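Local coordinates for protein predicted zincin-like metalloprotease (Acidothermus cellulolyticus 11B, PDB 3E11) that is of unknown function but is probably a zincin-like metal-dependent peptidase, at residues G47-I52 / D67-Y72. Sequence-based numbering, arbitrary orientation. Where two conformers were deposited one is given.
Sequences GLYVGI and DRIIIY
The carboxylate of Asp67 reaches Tyr49 and Ile52 at once. Tyr49 OH gives a very short hydrogen bond to Asp67 OD2 (2.5 Å), which lies at the edge of the ring. Ring and carboxylate planes stand nearly perpendicular, 89° apart. Asp67 OD1 accepts a hydrogen bond from Ile52 N at 3.0 Å, from above the carboxylate plane, and also forms a salt bridge with Arg57. With both oxygens engaged, the group is held against rotation, and the nearby arginine would be expected to help keep it charged.

From this end onward, strands 47-50 and 67-72 pair antiparallel. Leu48 with Ile70 and Val50 with Arg68 exchange two backbone hydrogen bonds each.

The face bearing Tyr49, Ile69 and Ile71 is the tight one, since helix 83-101 packs on it. With chi1 at -169°, Tyr49 CG lies opposite the backbone N and the ring leans toward strand 67-72, where CD2 meets Ile69 CG1 at 3.6 Å. Arg68 O sits 4.0 Å above one face of this ring, toward the rim. The ring also stacks with His101.

The other face is looser and more open to solvent. There Val50 CG2 rests on Ile70 CG1 at 3.9 Å, while the Arg68 chain extends away to a cation-pi contact with Phe35. Leu48 CB and CD2 touch Tyr72 OH, both at 3.7 Å.

Strand 67-72 is central, with 32-37 parallel on its other side and 47-50 at the sheet edge. Such an antiparallel edge strand beside an HExxH helix is typical of the zincin fold, and Tyr49 touches Glu97 of that pattern, a probable metal site with no metal bound here.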
loop_
_atom_site.group_PDB
_atom_site.type_symbol
_atom_site.label_atom_id
_atom_site.label_comp_id
_atom_site.label_asym_id
_atom_site.label_seq_id
_atom_site.Cartn_x
_atom_site.Cartn_y
_atom_site.Cartn_z
ATOM N N GLY A 47 -1.531 6.842 0.496
ATOM C CA GLY A 47 -1.080 5.950 -0.536
ATOM C C GLY A 47 -1.587 6.359 -1.894
ATOM O O GLY A 47 -2.453 7.248 -1.996
ATOM N N LEU A 48 -1.041 5.716 -2.934
ATOM C CA LEU A 48 -1.419 6.044 -4.323
ATOM C C LEU A 48 -1.195 4.828 -5.214
ATOM O O LEU A 48 -0.147 4.209 -5.136
ATOM C CB LEU A 48 -0.570 7.219 -4.834
ATOM C CG LEU A 48 -0.703 7.607 -6.305
ATOM C CD1 LEU A 48 -2.107 8.105 -6.593
ATOM C CD2 LEU A 48 0.340 8.634 -6.705
ATOM N N TYR A 49 -2.189 4.465 -6.024
ATOM C CA TYR A 49 -2.045 3.349 -6.938
ATOM C C TYR A 49 -1.490 3.911 -8.232
ATOM O O TYR A 49 -2.029 4.883 -8.796
ATOM C CB TYR A 49 -3.376 2.627 -7.201
ATOM C CG TYR A 49 -3.189 1.321 -7.929
ATOM C CD1 TYR A 49 -3.009 1.275 -9.325
ATOM C CD2 TYR A 49 -3.196 0.123 -7.242
ATOM C CE1 TYR A 49 -2.841 0.068 -9.978
ATOM C CE2 TYR A 49 -2.988 -1.069 -7.876
ATOM C CZ TYR A 49 -2.820 -1.105 -9.232
ATOM O OH TYR A 49 -2.649 -2.317 -9.820
ATOM N N VAL A 50 -0.421 3.279 -8.710
ATOM C CA VAL A 50 0.215 3.644 -9.964
ATOM C C VAL A 50 0.166 2.447 -10.919
ATOM O O VAL A 50 0.854 1.427 -10.717
ATOM C CB VAL A 50 1.660 4.054 -9.749
ATOM C CG1 VAL A 50 2.307 4.442 -11.081
ATOM C CG2 VAL A 50 1.752 5.165 -8.711
ATOM N N GLY A 51 -0.673 2.576 -11.941
ATOM C CA GLY A 51 -0.811 1.589 -13.009
ATOM C C GLY A 51 0.212 1.803 -14.089
ATOM O O GLY A 51 0.327 2.897 -14.632
ATOM N N ILE A 52 0.917 0.745 -14.454
ATOM C CA ILE A 52 1.986 0.807 -15.454
ATOM C C ILE A 52 1.386 0.710 -16.861
ATOM O O ILE A 52 0.572 -0.188 -17.111
ATOM C CB ILE A 52 2.989 -0.367 -15.272
ATOM C CG1 ILE A 52 3.644 -0.323 -13.881
ATOM C CG2 ILE A 52 4.070 -0.329 -16.342
ATOM C CD1 ILE A 52 4.432 0.901 -13.602
ATOM N N ASP A 67 2.493 -3.254 -11.261
ATOM C CA ASP A 67 1.871 -2.017 -10.794
ATOM C C ASP A 67 2.447 -1.654 -9.428
ATOM O O ASP A 67 2.995 -2.508 -8.732
ATOM C CB ASP A 67 0.340 -2.160 -10.692
ATOM C CG ASP A 67 -0.381 -2.019 -12.036
ATOM O OD1 ASP A 67 0.288 -1.813 -13.095
ATOM O OD2 ASP A 67 -1.625 -2.134 -12.044
ATOM N N ARG A 68 2.301 -0.396 -9.035
ATOM C CA ARG A 68 2.878 0.049 -7.759
ATOM C C ARG A 68 1.763 0.595 -6.867
ATOM O O ARG A 68 0.828 1.209 -7.358
ATOM C CB ARG A 68 3.966 1.102 -7.991
ATOM C CG ARG A 68 5.245 0.532 -8.552
ATOM C CD ARG A 68 6.268 1.612 -8.992
ATOM N NE ARG A 68 7.513 0.955 -9.375
ATOM C CZ ARG A 68 8.763 1.370 -9.107
ATOM N NH1 ARG A 68 9.023 2.465 -8.395
ATOM N NH2 ARG A 68 9.785 0.641 -9.551
ATOM N N ILE A 69 1.842 0.310 -5.578
ATOM C CA ILE A 69 1.111 1.063 -4.590
ATOM C C ILE A 69 2.172 1.817 -3.782
ATOM O O ILE A 69 3.051 1.202 -3.157
ATOM C CB ILE A 69 0.253 0.173 -3.697
ATOM C CG1 ILE A 69 -0.910 -0.440 -4.512
ATOM C CG2 ILE A 69 -0.320 0.958 -2.551
ATOM C CD1 ILE A 69 -1.731 -1.466 -3.721
ATOM N N ILE A 70 2.116 3.141 -3.855
ATOM C CA ILE A 70 3.032 3.978 -3.078
ATOM C C ILE A 70 2.431 4.186 -1.703
ATOM O O ILE A 70 1.232 4.418 -1.601
ATOM C CB ILE A 70 3.281 5.322 -3.757
ATOM C CG1 ILE A 70 3.639 5.138 -5.249
ATOM C CG2 ILE A 70 4.394 6.085 -3.024
ATOM C CD1 ILE A 70 4.820 4.248 -5.507
ATOM N N ILE A 71 3.256 4.080 -0.656
ATOM C CA ILE A 71 2.837 4.292 0.741
ATOM C C ILE A 71 3.677 5.451 1.252
ATOM O O ILE A 71 4.882 5.466 1.044
ATOM C CB ILE A 71 3.056 3.023 1.614
ATOM C CG1 ILE A 71 2.102 1.911 1.188
ATOM C CG2 ILE A 71 2.870 3.299 3.079
ATOM C CD1 ILE A 71 0.627 2.193 1.373
ATOM N N TYR A 72 3.029 6.450 1.852
ATOM C CA TYR A 72 3.694 7.696 2.289
ATOM C C TYR A 72 4.012 7.623 3.774
ATOM O O TYR A 72 3.126 7.655 4.618
ATOM C CB TYR A 72 2.833 8.917 1.948
ATOM C CG TYR A 72 2.679 9.036 0.444
ATOM C CD1 TYR A 72 3.787 9.335 -0.351
ATOM C CD2 TYR A 72 1.490 8.749 -0.181
ATOM C CE1 TYR A 72 3.685 9.422 -1.735
ATOM C CE2 TYR A 72 1.364 8.812 -1.574
ATOM C CZ TYR A 72 2.467 9.144 -2.345
ATOM O OH TYR A 72 2.373 9.212 -3.709
#